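Local coordinates for protein putative transcriptional regulator (Bacillus cytotoxicus NVH 391-98, PDB 3K4H) that binds a glucose-containing glycan in the cleft between the two lobes of its periplasmic-binding-protein-like domain and probably regulates transcription as a LacI-type regulator, at residues A123-L126 with I127-G130; Y110-N113 with D114-T117. All coordinates share one frame; numbering follows the deposited sequence.

Interaction 1: residues A123-L126 with I127-G130; sequences AEYL and ISLG
Ser128 and Tyr125 meet at the end of a helix, where the serine hydroxyl OG donates to the Tyr125 carbonyl O at 2.7 Å. The first torsion of Ser128 (chi1 79°) sets OG between the residue's own N and carbonyl carbon, folding the hydroxyl back against the preceding turn. The Ser128 amide N keeps the regular helical bond to Glu124 O, 2.8 Å long and fairly straight at 158°, and Ile127 N likewise donates to Ala123 O. One residue later the pattern frays: Leu129 N divides itself between Tyr125 O and Leu126 O, and both bonds are weak. Gly130 then leaves helical geometry with a positive phi of 88°, and its N donates to Ile127 O at 2.9 Å, one of the two bonds back into the last turn that make this end a Schellman motif.

Packing follows the same turn. Leu129 lays CD1 over one face of the Tyr125 ring, offset toward the rim, with CD1 4.0 Å from Tyr125 CZ. Leu126 CD2 approaches the same methyl more loosely. Ile127 instead bends back along the helix, bringing CG1 and CD1 beside the Ala123 carbonyl.

A cation-pi contact from Lys280 also reaches the Tyr125 ring, which, like Leu126, touches Cys284, while the backbone of Leu129 is hydrogen-bonded to His287 of the C-terminal histidine tag. At the last turn of helix 115-128, Leu126 and Ile127 touch Ile134 of strand 134-138; Ala123 and Ile127 pack against helix 144-159 through Met153, Ala156 and Leu157.

Interaction 2: residues Y110-N113 with D114-T117; sequences YVDN and DNYT. With GLC (alpha-D-glucopyranose), chain C.
Asn115, in the first turn of a helix, reaches back over Asn113 toward a bound glucose. Its CB stands 4.0 Å from Asn113 O, the carbonyl that also accepts the Asn115 backbone N at 2.7 Å; this bond is bent, with the donor above the carbonyl plane, and closes an inverse gamma turn centred on Asp114. With CG beside its own N (chi1 -81°), the amide extends toward the sugar. OD1 passes near Asn113 CB and accepts a hydrogen bond from Arg149, which helps to fix the rotation of the amide. ND2 donates to glucose O6 at 3.1 Å, nearly straight at 161°. It also lies close to Asp112 OD1, but the angle is too poor for a bond.

Asp112 OD1 instead accepts from glucose O4 at 3.0 Å, its carboxylate plane turned 63° from the Asn115 amide. O6 lies between the Asn115 donor and Asn113 OD1 as acceptor, although the 2.4 Å from OD1 to O6 is implausibly short and doubtful in detail. Asp114 N-caps the helix: OD2 takes the Thr117 amide N and OD1 the Thr117 hydroxyl OG1, both from above the carboxylate plane.

Asn113 ND2 donates to the carbonyls of Val245 and Ile274. Strand 110-112 lies between strands 95-98 and 271-273 of the parallel sheet, and Asn115, at the start of helix 115-128, packs on Val145 and Asp148 of helix 144-159.

Interaction 2 comes first along the chain and interaction 1 follows, the two marking opposite ends of helix 115-128. Their centres lie about 21 Å apart and they do not touch, the nearest atoms being about 6 Å from each other. Residues 110-117 carry the chain from the parallel sheet that contains strand 110-112 into this helix, beside the sugar site, about 10 Å from the centre of the chain. Residues 123-130 end the helix about 22 Å out, ahead of strand 134-138 of the second, mixed sheet. The helix thus runs from the sugar-binding cleft to the periphery of one lobe, consistent with the two-lobed periplasmic-binding-protein-like fold of LacI-type regulators.

Interaction 1: residues A123-L126 with I127-G130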
loop_
_atom_site.group_PDB
_atom_site.type_symbol
_atom_site.label_atom_id
_atom_site.label_comp_id
_atom_site.label_asym_id
_atom_site.label_seq_id
_atom_site.Cartn_x
_atom_site.Cartn_y
_atom_site.Cartn_z
ATOM N N ALA A 123 8.883 -10.201 10.414
ATOM C CA ALA A 123 9.742 -9.927 11.549
ATOM C C ALA A 123 8.935 -10.059 12.832
ATOM O O ALA A 123 9.445 -10.566 13.840
ATOM C CB ALA A 123 10.387 -8.560 11.434
ATOM N N GLU A 124 7.670 -9.632 12.785
ATOM C CA GLU A 124 6.761 -9.823 13.929
ATOM C C GLU A 124 6.596 -11.316 14.220
ATOM O O GLU A 124 6.666 -11.740 15.382
ATOM C CB GLU A 124 5.424 -9.131 13.703
ATOM C CG GLU A 124 5.505 -7.651 14.002
ATOM C CD GLU A 124 4.390 -6.805 13.375
ATOM O OE1 GLU A 124 3.321 -7.352 12.977
ATOM O OE2 GLU A 124 4.600 -5.566 13.292
ATOM N N TYR A 125 6.456 -12.101 13.144
ATOM C CA TYR A 125 6.349 -13.555 13.235
ATOM C C TYR A 125 7.530 -14.201 13.968
ATOM O O TYR A 125 7.321 -14.944 14.942
ATOM C CB TYR A 125 6.112 -14.175 11.857
ATOM C CG TYR A 125 6.207 -15.678 11.827
ATOM C CD1 TYR A 125 5.488 -16.476 12.728
ATOM C CD2 TYR A 125 7.019 -16.317 10.890
ATOM C CE1 TYR A 125 5.596 -17.869 12.696
ATOM C CE2 TYR A 125 7.126 -17.691 10.858
ATOM C CZ TYR A 125 6.418 -18.454 11.751
ATOM O OH TYR A 125 6.547 -19.806 11.676
ATOM N N LEU A 126 8.754 -13.888 13.535
ATOM C CA LEU A 126 9.957 -14.379 14.194
ATOM C C LEU A 126 10.117 -13.847 15.627
ATOM O O LEU A 126 10.589 -14.564 16.532
ATOM C CB LEU A 126 11.194 -14.041 13.369
ATOM C CG LEU A 126 11.332 -14.609 11.946
ATOM C CD1 LEU A 126 12.456 -13.953 11.232
ATOM C CD2 LEU A 126 11.558 -16.083 11.972
ATOM N N ILE A 127 9.736 -12.593 15.842
ATOM C CA ILE A 127 9.910 -11.980 17.158
ATOM C C ILE A 127 8.934 -12.637 18.123
ATOM O O ILE A 127 9.272 -12.907 19.262
ATOM C CB ILE A 127 9.737 -10.429 17.113
ATOM C CG1 ILE A 127 10.915 -9.770 16.387
ATOM C CG2 ILE A 127 9.585 -9.836 18.530
ATOM C CD1 ILE A 127 10.633 -8.328 15.987
ATOM N N SER A 128 7.732 -12.929 17.648
ATOM C CA SER A 128 6.761 -13.633 18.478
ATOM C C SER A 128 7.272 -15.040 18.783
ATOM O O SER A 128 6.836 -15.635 19.750
ATOM C CB SER A 128 5.384 -13.697 17.812
ATOM O OG SER A 128 5.331 -14.720 16.814
ATOM N N LEU A 129 8.186 -15.559 17.953
ATOM C CA LEU A 129 8.814 -16.869 18.193
ATOM C C LEU A 129 9.944 -16.827 19.216
ATOM O O LEU A 129 10.529 -17.866 19.522
ATOM C CB LEU A 129 9.369 -17.461 16.900
ATOM C CG LEU A 129 8.407 -18.103 15.896
ATOM C CD1 LEU A 129 9.180 -18.530 14.646
ATOM C CD2 LEU A 129 7.631 -19.279 16.528
ATOM N N GLY A 130 10.266 -15.632 19.719
ATOM C CA GLY A 130 11.356 -15.462 20.666
ATOM C C GLY A 130 12.751 -15.221 20.108
ATOM O O GLY A 130 13.720 -15.183 20.868
#

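Interaction 2: residues Y110-N113 with D114-T117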
loop_
_atom_site.group_PDB
_atom_site.type_symbol
_atom_site.label_atom_id
_atom_site.label_comp_id
_atom_site.label_asym_id
_atom_site.label_seq_id
_atom_site.Cartn_x
_atom_site.Cartn_y
_atom_site.Cartn_z
ATOM N N TYR A 110 2.499 2.310 -10.958
ATOM C CA TYR A 110 3.232 1.150 -10.606
ATOM C C TYR A 110 2.429 0.090 -9.921
ATOM O O TYR A 110 1.416 0.369 -9.408
ATOM C CB TYR A 110 4.441 1.560 -9.813
ATOM C CG TYR A 110 4.169 1.977 -8.431
ATOM C CD1 TYR A 110 4.038 1.061 -7.451
ATOM C CD2 TYR A 110 4.090 3.289 -8.093
ATOM C CE1 TYR A 110 3.812 1.422 -6.205
ATOM C CE2 TYR A 110 3.855 3.662 -6.838
ATOM C CZ TYR A 110 3.714 2.723 -5.892
ATOM O OH TYR A 110 3.480 3.082 -4.605
ATOM N N VAL A 111 2.894 -1.143 -9.979
ATOM C CA VAL A 111 2.289 -2.289 -9.338
ATOM C C VAL A 111 3.255 -2.860 -8.332
ATOM O O VAL A 111 4.397 -2.921 -8.591
ATOM C CB VAL A 111 1.985 -3.333 -10.327
ATOM C CG1 VAL A 111 1.257 -4.377 -9.705
ATOM C CG2 VAL A 111 1.190 -2.782 -11.363
ATOM N N ASP A 112 2.816 -3.175 -7.137
ATOM C CA ASP A 112 3.735 -3.615 -6.123
ATOM C C ASP A 112 3.048 -4.398 -5.078
ATOM O O ASP A 112 1.893 -4.478 -5.093
ATOM C CB ASP A 112 4.402 -2.420 -5.512
ATOM C CG ASP A 112 5.632 -2.754 -4.785
ATOM O OD1 ASP A 112 6.167 -3.817 -4.989
ATOM O OD2 ASP A 112 6.077 -1.942 -4.006
ATOM N N ASN A 113 3.779 -5.056 -4.216
ATOM C CA ASN A 113 3.215 -5.591 -3.011
ATOM C C ASN A 113 3.542 -4.653 -1.892
ATOM O O ASN A 113 4.423 -3.893 -2.010
ATOM C CB ASN A 113 3.837 -6.891 -2.629
ATOM C CG ASN A 113 3.974 -7.805 -3.727
ATOM O OD1 ASN A 113 4.999 -7.897 -4.315
ATOM N ND2 ASN A 113 2.980 -8.569 -3.955
ATOM N N ASP A 114 2.841 -4.705 -0.789
ATOM C CA ASP A 114 3.203 -3.840 0.322
ATOM C C ASP A 114 4.365 -4.473 1.060
ATOM O O ASP A 114 4.203 -5.035 2.164
ATOM C CB ASP A 114 2.025 -3.626 1.261
ATOM C CG ASP A 114 2.337 -2.650 2.371
ATOM O OD1 ASP A 114 1.449 -2.415 3.198
ATOM O OD2 ASP A 114 3.472 -2.129 2.431
ATOM N N ASN A 115 5.532 -4.401 0.425
ATOM C CA ASN A 115 6.742 -5.015 0.903
ATOM C C ASN A 115 7.151 -4.557 2.294
ATOM O O ASN A 115 7.671 -5.344 3.081
ATOM C CB ASN A 115 7.845 -4.725 -0.083
ATOM C CG ASN A 115 7.797 -5.642 -1.256
ATOM O OD1 ASN A 115 7.634 -6.852 -1.082
ATOM N ND2 ASN A 115 7.916 -5.091 -2.465
ATOM N N TYR A 116 6.904 -3.286 2.602
ATOM C CA TYR A 116 7.201 -2.781 3.928
ATOM C C TYR A 116 6.452 -3.599 4.955
ATOM O O TYR A 116 7.058 -4.122 5.894
ATOM C CB TYR A 116 6.849 -1.309 4.067
ATOM C CG TYR A 116 7.115 -0.787 5.448
ATOM C CD1 TYR A 116 8.364 -0.296 5.799
ATOM C CD2 TYR A 116 6.119 -0.816 6.421
ATOM C CE1 TYR A 116 8.593 0.176 7.090
ATOM C CE2 TYR A 116 6.340 -0.364 7.685
ATOM C CZ TYR A 116 7.570 0.129 8.012
ATOM O OH TYR A 116 7.761 0.570 9.285
ATOM N N THR A 117 5.147 -3.734 4.767
ATOM C CA THR A 117 4.340 -4.493 5.697
ATOM C C THR A 117 4.592 -6.002 5.657
ATOM O O THR A 117 4.517 -6.669 6.699
ATOM C CB THR A 117 2.862 -4.186 5.505
ATOM O OG1 THR A 117 2.698 -2.760 5.510
ATOM C CG2 THR A 117 2.039 -4.791 6.635
HETATM C C1 GLC C . 9.911 -7.547 -8.360
HETATM C C2 GLC C . 10.184 -6.149 -8.875
HETATM C C3 GLC C . 10.188 -5.231 -7.664
HETATM C C4 GLC C . 8.841 -5.306 -6.922
HETATM C C5 GLC C . 8.491 -6.739 -6.596
HETATM C C6 GLC C . 7.093 -6.782 -6.029
HETATM O O2 GLC C . 11.446 -6.138 -9.501
HETATM O O3 GLC C . 10.558 -3.950 -8.122
HETATM O O4 GLC C . 8.917 -4.734 -5.655
HETATM O O5 GLC C . 8.633 -7.579 -7.736
HETATM O O6 GLC C . 7.237 -7.094 -4.670
#